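Local coordinates for protein TRAP dicarboxylate transporter, DctP subunit (Ochrobactrum anthropi, PDB 4P47) that probably captures a solute, perhaps a dicarboxylate, in the periplasm and delivers it to a TRAP-type membrane transporter, at residues 48-51 / 52-56; 66-69 / 70-74; 252-255 / 256-259; 267-270 / 271-274. All coordinates share one frame; numbering follows the deposited sequence.

Contact 1 (48-51 / 52-56); sequences MEKF and AELVK
Phe51 lays its ring across the tip of Val55, one helical turn further on. Methyl CG2 of Val55 sits over one face of the ring, displaced toward the rim. Val55 CG2 is 3.9 Å from the centroid of the Phe51 ring and 17° off the normal, a CH-pi contact. The closest side-chain atoms are Phe51 CZ and Val55 CG2, at 3.7 Å. Phe51 has CG anti to its own N (chi1 173°), and this swings the ring down the helix toward Val55. On the valine, CG2 is the branch beside the backbone N; it points back up the helix and meets Phe51 O at 3.3 Å. Phe51 O accepts from Val55 N at 2.9 Å.

Lys50 and Leu54 form a second pair on the helix. The lysine chain bends at chi2 and chi3. Lys50 CG meets Leu54 CD1 at 4.0 Å, and CD reaches the same leucine. Leu54 CG lies 3.2 Å from Lys50 O, the acceptor for Leu54 N. Ala52 N and Glu53 N bond in the same way to Met48 O and Glu49 O.

Phe51, Leu54 and Val55 also touch Ala263 of helix 254-288, while Ala52 and Val55 touch Val65 of strand 63-68. The Phe51-Val55 and Lys50-Leu54 pairs are i to i+4 contacts of an alpha-helix, here the connecting helix 43-58 of the beta-alpha-beta unit built with parallel strands 30-35 and 63-68.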
# COMPACT_ATOMS: atom_id res chain seq x y z
N MET A 48 -2.46 -9.52 -11.34
CA MET A 48 -3.70 -9.53 -12.10
C MET A 48 -3.71 -10.61 -13.18
O MET A 48 -4.71 -11.27 -13.41
CB MET A 48 -3.92 -8.17 -12.76
CG MET A 48 -4.20 -7.06 -11.75
SD MET A 48 -4.08 -5.41 -12.45
CE MET A 48 -5.60 -5.35 -13.41
N GLU A 49 -2.56 -10.81 -13.81
CA GLU A 49 -2.43 -11.84 -14.84
C GLU A 49 -2.55 -13.24 -14.25
O GLU A 49 -3.21 -14.11 -14.83
CB GLU A 49 -1.08 -11.70 -15.58
CG GLU A 49 -1.03 -10.45 -16.44
CD GLU A 49 0.36 -10.06 -16.88
OE1 GLU A 49 1.35 -10.56 -16.30
OE2 GLU A 49 0.46 -9.25 -17.82
N LYS A 50 -1.95 -13.45 -13.09
CA LYS A 50 -2.10 -14.72 -12.39
C LYS A 50 -3.56 -14.96 -12.01
O LYS A 50 -4.09 -16.07 -12.22
CB LYS A 50 -1.20 -14.78 -11.15
CG LYS A 50 -1.32 -16.05 -10.31
CD LYS A 50 -0.93 -17.32 -11.04
CE LYS A 50 0.49 -17.29 -11.47
NZ LYS A 50 0.85 -18.64 -12.00
N PHE A 51 -4.21 -13.95 -11.45
CA PHE A 51 -5.63 -14.02 -11.12
C PHE A 51 -6.45 -14.43 -12.34
O PHE A 51 -7.27 -15.35 -12.29
CB PHE A 51 -6.10 -12.67 -10.55
CG PHE A 51 -7.58 -12.61 -10.33
CD1 PHE A 51 -8.17 -13.18 -9.19
CD2 PHE A 51 -8.42 -12.02 -11.27
CE1 PHE A 51 -9.54 -13.13 -9.00
CE2 PHE A 51 -9.78 -11.98 -11.06
CZ PHE A 51 -10.34 -12.54 -9.92
N ALA A 52 -6.24 -13.73 -13.45
CA ALA A 52 -7.01 -14.00 -14.68
C ALA A 52 -6.82 -15.45 -15.14
O ALA A 52 -7.76 -16.11 -15.55
CB ALA A 52 -6.61 -13.03 -15.78
N GLU A 53 -5.59 -15.93 -15.08
CA GLU A 53 -5.30 -17.28 -15.54
C GLU A 53 -5.93 -18.33 -14.65
O GLU A 53 -6.47 -19.33 -15.12
CB GLU A 53 -3.79 -17.49 -15.63
CG GLU A 53 -3.39 -18.91 -16.01
CD GLU A 53 -3.93 -19.39 -17.38
OE1 GLU A 53 -4.19 -18.55 -18.28
OE2 GLU A 53 -4.10 -20.63 -17.56
N LEU A 54 -5.88 -18.09 -13.34
CA LEU A 54 -6.51 -19.01 -12.40
C LEU A 54 -8.02 -19.05 -12.58
O LEU A 54 -8.63 -20.10 -12.52
CB LEU A 54 -6.15 -18.61 -10.96
CG LEU A 54 -4.68 -18.80 -10.61
CD1 LEU A 54 -4.43 -18.23 -9.20
CD2 LEU A 54 -4.29 -20.26 -10.69
N VAL A 55 -8.64 -17.91 -12.81
CA VAL A 55 -10.06 -17.90 -13.04
C VAL A 55 -10.43 -18.65 -14.34
O VAL A 55 -11.42 -19.39 -14.40
CB VAL A 55 -10.59 -16.44 -13.07
CG1 VAL A 55 -12.02 -16.39 -13.54
CG2 VAL A 55 -10.47 -15.82 -11.68
N LYS A 56 -9.64 -18.44 -15.39
CA LYS A 56 -9.84 -19.11 -16.66
C LYS A 56 -9.76 -20.62 -16.48
O LYS A 56 -10.60 -21.36 -17.00
CB LYS A 56 -8.78 -18.60 -17.63
CG LYS A 56 -8.80 -19.24 -19.02
CD LYS A 56 -7.90 -18.41 -19.95
CE LYS A 56 -7.99 -18.82 -21.40
NZ LYS A 56 -7.36 -20.13 -21.59

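Contact 2 (66-69 / 70-74); sequences KLFP and GGVLG
Phe68 meets Leu73 along its length from CB to the ring. At the root, Phe68 CB is 3.9 Å from Leu73 CG, and Val72 CG2 stands further off at 4.2 Å from the same CB. The next atom, Phe68 CG, lies 3.7 Å from Leu73 CD1. On the side of the ring nearer the leucine, Phe68 CD2 touches Leu73 CD2 at 3.7 Å, and CE2 reaches the same methyl at longer range. Leu73 CD1 stands over a face of the ring, 29° off the normal, in a CH-pi contact. Val72 CG2 comes instead to the edge, near the ring plane, and also packs 3.5 Å from Pro69 O.

The chain gets round by two beta turns. The first, type I', runs from Pro69 to Val72 with Gly70 and Gly71 at positive phi. The second, type I, runs from Gly71 to Gly74. A water bridges the two sides: it donates to Phe68 O at 2.9 Å and accepts from Leu73 N at 3.0 Å. Leu73 also touches Ala35 of strand 30-35.

No direct hydrogen bond crosses between 66-69 and 70-74. Across the turn the loop is therefore held against the strand end by apolar contact and one bridging water, not by direct polar bonds.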
# COMPACT_ATOMS: atom_id res chain seq x y z
N LYS A 66 -10.78 -9.75 -18.22
CA LYS A 66 -10.13 -8.84 -19.15
C LYS A 66 -9.47 -7.70 -18.38
O LYS A 66 -10.14 -6.98 -17.62
CB LYS A 66 -11.18 -8.30 -20.11
CG LYS A 66 -10.67 -7.37 -21.17
CD LYS A 66 -11.78 -7.06 -22.14
CE LYS A 66 -11.35 -6.12 -23.23
NZ LYS A 66 -12.53 -5.92 -24.14
N LEU A 67 -8.16 -7.52 -18.58
CA LEU A 67 -7.38 -6.54 -17.81
C LEU A 67 -7.38 -5.16 -18.45
O LEU A 67 -7.24 -5.04 -19.68
CB LEU A 67 -5.94 -7.03 -17.63
CG LEU A 67 -5.76 -8.41 -17.01
CD1 LEU A 67 -4.29 -8.60 -16.67
CD2 LEU A 67 -6.63 -8.62 -15.77
N PHE A 68 -7.51 -4.13 -17.62
CA PHE A 68 -7.43 -2.75 -18.08
C PHE A 68 -6.39 -2.06 -17.22
O PHE A 68 -6.72 -1.28 -16.32
CB PHE A 68 -8.77 -2.02 -17.95
CG PHE A 68 -9.81 -2.47 -18.94
CD1 PHE A 68 -10.48 -3.67 -18.74
CD2 PHE A 68 -10.14 -1.70 -20.05
CE1 PHE A 68 -11.47 -4.09 -19.63
CE2 PHE A 68 -11.11 -2.11 -20.93
CZ PHE A 68 -11.77 -3.31 -20.74
N PRO A 69 -5.12 -2.36 -17.49
CA PRO A 69 -4.02 -1.76 -16.75
C PRO A 69 -3.71 -0.33 -17.21
O PRO A 69 -4.31 0.15 -18.15
CB PRO A 69 -2.86 -2.70 -17.07
CG PRO A 69 -3.12 -3.12 -18.45
CD PRO A 69 -4.63 -3.27 -18.54
N GLY A 70 -2.81 0.35 -16.50
CA GLY A 70 -2.27 1.63 -16.94
C GLY A 70 -3.17 2.81 -16.65
O GLY A 70 -2.94 3.91 -17.15
N GLY A 71 -4.23 2.60 -15.88
CA GLY A 71 -5.13 3.67 -15.52
C GLY A 71 -5.97 4.15 -16.70
O GLY A 71 -6.51 5.25 -16.66
N VAL A 72 -6.09 3.34 -17.73
CA VAL A 72 -6.78 3.78 -18.94
C VAL A 72 -8.25 4.06 -18.74
O VAL A 72 -8.85 4.81 -19.51
CB VAL A 72 -6.60 2.77 -20.09
CG1 VAL A 72 -5.14 2.69 -20.49
CG2 VAL A 72 -7.16 1.40 -19.71
N LEU A 73 -8.86 3.44 -17.72
CA LEU A 73 -10.28 3.65 -17.44
C LEU A 73 -10.50 4.78 -16.46
O LEU A 73 -11.64 5.18 -16.24
CB LEU A 73 -10.95 2.38 -16.89
CG LEU A 73 -11.02 1.21 -17.87
CD1 LEU A 73 -11.94 0.15 -17.33
CD2 LEU A 73 -11.47 1.65 -19.26
N GLY A 74 -9.43 5.31 -15.88
CA GLY A 74 -9.55 6.41 -14.94
C GLY A 74 -8.68 6.24 -13.72
O GLY A 74 -8.01 5.21 -13.53
O HOH W 1 -7.75 1.40 -15.88

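Contact 3 (252-255 / 256-259); sequences LNDE and EKAV
A capping box opens the long helix 254-288, with Asn253 at the N-cap and Glu256 three residues on. Each side chain takes the other's backbone N-H. Asn253 OD1 accepts from Glu256 N at 2.9 Å, nearly in line with the side-chain C=O. In return Glu256 OE1 accepts from Asn253 N at 2.8 Å in a straight bond. The carboxylate is met on its anti side, with the donor 27° out of its plane. Asn253 chi1 of 64° places CG between N and the carbonyl carbon, which turns OD1 back over the first turn. The amide and carboxylate groups stack with planes 19° apart, and Asn253 ND2 lies 3.5 Å from Glu256 CD.

Such a box satisfies N-H groups that have no acceptor in the preceding turn. Here it also ties the helix start to the N-terminal segment of the chain. Asn253 ND2 bonds to Glu26 O, Glu256 OE1 forms a salt bridge with Arg28, and OE2 accepts from Gln30. The positive end of the helix dipole and Arg28 would both be expected to keep Glu256 ionised.

Lys257 stretches back alongside Leu252, with Lys257 CG 4.0 Å from Leu252 CB. Its backbone N bonds to Asn253 O. Asp254 OD1 and Lys257 NZ, 4.5 Å apart and beyond a salt bridge, share one water: Lys257 NZ donates to this water at 2.9 Å, and the water donates to Asp254 OD1 and to Leu252 O.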
# COMPACT_ATOMS: atom_id res chain seq x y z
N LEU A 252 -24.00 -13.36 -9.11
CA LEU A 252 -23.26 -14.61 -9.26
C LEU A 252 -23.78 -15.71 -8.35
O LEU A 252 -24.37 -15.43 -7.31
CB LEU A 252 -21.78 -14.37 -8.94
CG LEU A 252 -21.02 -13.35 -9.80
CD1 LEU A 252 -19.58 -13.24 -9.28
CD2 LEU A 252 -21.04 -13.72 -11.29
N ASN A 253 -23.53 -16.96 -8.75
CA ASN A 253 -23.83 -18.09 -7.88
C ASN A 253 -22.62 -18.50 -7.03
O ASN A 253 -21.53 -17.95 -7.18
CB ASN A 253 -24.41 -19.28 -8.68
CG ASN A 253 -23.43 -19.86 -9.70
OD1 ASN A 253 -22.24 -20.04 -9.43
ND2 ASN A 253 -23.94 -20.18 -10.90
N ASP A 254 -22.81 -19.43 -6.11
CA ASP A 254 -21.75 -19.76 -5.17
C ASP A 254 -20.53 -20.38 -5.84
O ASP A 254 -19.41 -20.17 -5.38
CB ASP A 254 -22.29 -20.70 -4.09
CG ASP A 254 -23.19 -19.98 -3.12
OD1 ASP A 254 -23.15 -18.73 -3.08
OD2 ASP A 254 -23.93 -20.66 -2.37
N GLU A 255 -20.73 -21.14 -6.90
CA GLU A 255 -19.61 -21.75 -7.59
C GLU A 255 -18.76 -20.69 -8.28
O GLU A 255 -17.55 -20.79 -8.26
CB GLU A 255 -20.09 -22.82 -8.57
CG GLU A 255 -20.89 -23.93 -7.91
CD GLU A 255 -22.38 -23.81 -8.17
OE1 GLU A 255 -22.87 -24.45 -9.13
OE2 GLU A 255 -23.07 -23.07 -7.42
N GLU A 256 -19.41 -19.69 -8.87
CA GLU A 256 -18.69 -18.60 -9.53
C GLU A 256 -17.93 -17.78 -8.47
O GLU A 256 -16.75 -17.45 -8.64
CB GLU A 256 -19.68 -17.71 -10.31
CG GLU A 256 -20.33 -18.42 -11.51
CD GLU A 256 -21.62 -17.76 -12.01
OE1 GLU A 256 -22.31 -17.05 -11.26
OE2 GLU A 256 -21.96 -17.96 -13.20
N LYS A 257 -18.58 -17.47 -7.36
CA LYS A 257 -17.93 -16.74 -6.29
C LYS A 257 -16.72 -17.48 -5.75
O LYS A 257 -15.68 -16.87 -5.49
CB LYS A 257 -18.92 -16.48 -5.15
CG LYS A 257 -20.00 -15.48 -5.49
CD LYS A 257 -21.06 -15.41 -4.39
CE LYS A 257 -22.04 -14.28 -4.67
NZ LYS A 257 -23.09 -14.26 -3.59
N ALA A 258 -16.84 -18.80 -5.57
CA ALA A 258 -15.73 -19.58 -5.04
C ALA A 258 -14.50 -19.54 -5.97
O ALA A 258 -13.37 -19.48 -5.50
CB ALA A 258 -16.15 -21.01 -4.77
N VAL A 259 -14.72 -19.63 -7.28
CA VAL A 259 -13.62 -19.51 -8.25
C VAL A 259 -12.88 -18.21 -8.05
O VAL A 259 -11.64 -18.16 -8.00
CB VAL A 259 -14.15 -19.58 -9.70
CG1 VAL A 259 -13.10 -19.07 -10.67
CG2 VAL A 259 -14.60 -21.00 -10.05
O HOH W 2 -24.37 -16.70 -4.50

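Contact 4 (267-270 / 271-274); sequences ARDY and QRKV
Arg268 has CG anti to its backbone N (chi1 168°), while Arg272 has CG beside its N (chi1 -75°) and runs extended to NE. The two chains therefore travel side by side in the same direction, and their guanidinium planes end 8° apart. Arg268 CD sits over one face of the Arg272 guanidinium, offset toward its rim, 3.4 Å from Arg272 NH1. Arg268 NE is 3.5 Å from that same NH1.

Acidic groups surround the pair. The bend at chi3 of Arg268 presents NE and NH2 side-on to Asp269, and both donate to OD1 in the guanidinium plane. Arg268 NE is 3.0 Å from Asp269 OD1 in a nearly straight bond, and Arg268 NH2 is 3.3 Å from the same OD1. Arg272 makes salt bridges with Asp121 and Asp125 of helix 117-125, and Asp125 is also a long, weak ion-pair partner of Arg268. Asp269 OD1 is near Arg272 NH1 too, but well out of its guanidinium plane, so this pairing is one of charge alone.

Tyr270 and Val274 pack one turn apart on the helix. Val274 CG2 lies over a face of the Tyr270 ring, 4.0 Å from the centroid, in a CH-pi contact. The same methyl is 3.4 Å from Tyr270 O, the acceptor for Val274 N.

Gln271 OE1 accepts from Glu148 N of strand 141-156, where Trp147 touches Ala267, Arg268 and Gln271. Helix 117-125 takes the Arg272 end, and helix 43-58 meets this part of helix 254-288 through Thr46 on Tyr270 and Pro43 on Gln271 and Val274.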
# COMPACT_ATOMS: atom_id res chain seq x y z
N ALA A 267 -3.63 -15.79 -6.01
CA ALA A 267 -2.87 -14.75 -6.69
C ALA A 267 -2.20 -13.82 -5.68
O ALA A 267 -1.11 -13.33 -5.93
CB ALA A 267 -3.75 -13.97 -7.64
N ARG A 268 -2.84 -13.58 -4.55
CA ARG A 268 -2.26 -12.76 -3.49
C ARG A 268 -0.89 -13.24 -3.08
O ARG A 268 0.06 -12.46 -3.02
CB ARG A 268 -3.18 -12.77 -2.27
CG ARG A 268 -2.57 -12.19 -1.00
CD ARG A 268 -3.44 -12.49 0.19
NE ARG A 268 -3.27 -13.87 0.63
CZ ARG A 268 -4.05 -14.50 1.49
NH1 ARG A 268 -5.10 -13.90 2.01
NH2 ARG A 268 -3.78 -15.75 1.80
N ASP A 269 -0.76 -14.53 -2.77
CA ASP A 269 0.50 -15.04 -2.23
C ASP A 269 1.58 -14.92 -3.29
O ASP A 269 2.74 -14.56 -3.00
CB ASP A 269 0.38 -16.49 -1.79
CG ASP A 269 -0.62 -16.70 -0.68
OD1 ASP A 269 -1.04 -15.72 -0.04
OD2 ASP A 269 -0.97 -17.89 -0.45
N TYR A 270 1.22 -15.19 -4.53
CA TYR A 270 2.13 -15.08 -5.65
C TYR A 270 2.54 -13.62 -5.89
O TYR A 270 3.71 -13.32 -6.12
CB TYR A 270 1.44 -15.66 -6.90
CG TYR A 270 2.09 -15.38 -8.22
CD1 TYR A 270 3.16 -16.13 -8.68
CD2 TYR A 270 1.60 -14.38 -9.03
CE1 TYR A 270 3.74 -15.87 -9.93
CE2 TYR A 270 2.15 -14.11 -10.24
CZ TYR A 270 3.22 -14.84 -10.69
OH TYR A 270 3.73 -14.53 -11.94
N GLN A 271 1.56 -12.72 -5.86
CA GLN A 271 1.81 -11.30 -6.13
C GLN A 271 2.79 -10.73 -5.09
O GLN A 271 3.69 -9.94 -5.42
CB GLN A 271 0.49 -10.51 -6.09
CG GLN A 271 0.62 -9.06 -6.54
CD GLN A 271 1.10 -8.12 -5.45
OE1 GLN A 271 0.88 -8.34 -4.27
NE2 GLN A 271 1.75 -7.04 -5.86
N ARG A 272 2.63 -11.11 -3.83
CA ARG A 272 3.48 -10.61 -2.77
C ARG A 272 4.90 -11.11 -2.98
O ARG A 272 5.86 -10.37 -2.78
CB ARG A 272 2.93 -11.06 -1.41
CG ARG A 272 1.71 -10.29 -0.96
CD ARG A 272 1.05 -11.00 0.19
NE ARG A 272 -0.00 -10.23 0.80
CZ ARG A 272 -0.78 -10.70 1.78
NH1 ARG A 272 -0.69 -11.97 2.15
NH2 ARG A 272 -1.69 -9.93 2.35
N LYS A 273 5.07 -12.37 -3.39
CA LYS A 273 6.40 -12.88 -3.67
C LYS A 273 7.07 -12.12 -4.83
O LYS A 273 8.25 -11.77 -4.76
CB LYS A 273 6.36 -14.36 -4.00
CG LYS A 273 6.25 -15.24 -2.79
CD LYS A 273 6.00 -16.69 -3.21
CE LYS A 273 6.90 -17.10 -4.38
NZ LYS A 273 6.39 -18.31 -5.07
N VAL A 274 6.32 -11.86 -5.89
CA VAL A 274 6.84 -11.14 -7.03
C VAL A 274 7.23 -9.73 -6.61
O VAL A 274 8.29 -9.20 -6.98
CB VAL A 274 5.82 -11.09 -8.20
CG1 VAL A 274 6.24 -10.10 -9.27
CG2 VAL A 274 5.63 -12.48 -8.79

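Along the chain the order is contact 1, 2, 3, 4. Contact 1 lies on helix 43-58, and contact 2 at the end of the next strand, 63-68. Their centres are about 16 Å apart, and Leu67 touches Met48 and Glu49. Contacts 3 and 4 share helix 254-288, centres about 22 Å apart, and do not touch. Helix 43-58 packs against both: Val55 meets Val259, while Lys50 makes a cation-pi contact with Tyr270 and Phe51 packs on Ala267. Contact 2 touches neither contact 3 nor contact 4. The late helix is thus packed on an early beta-alpha-beta unit, consistent with the long helix that runs along both domains in TRAP solute-binding proteins.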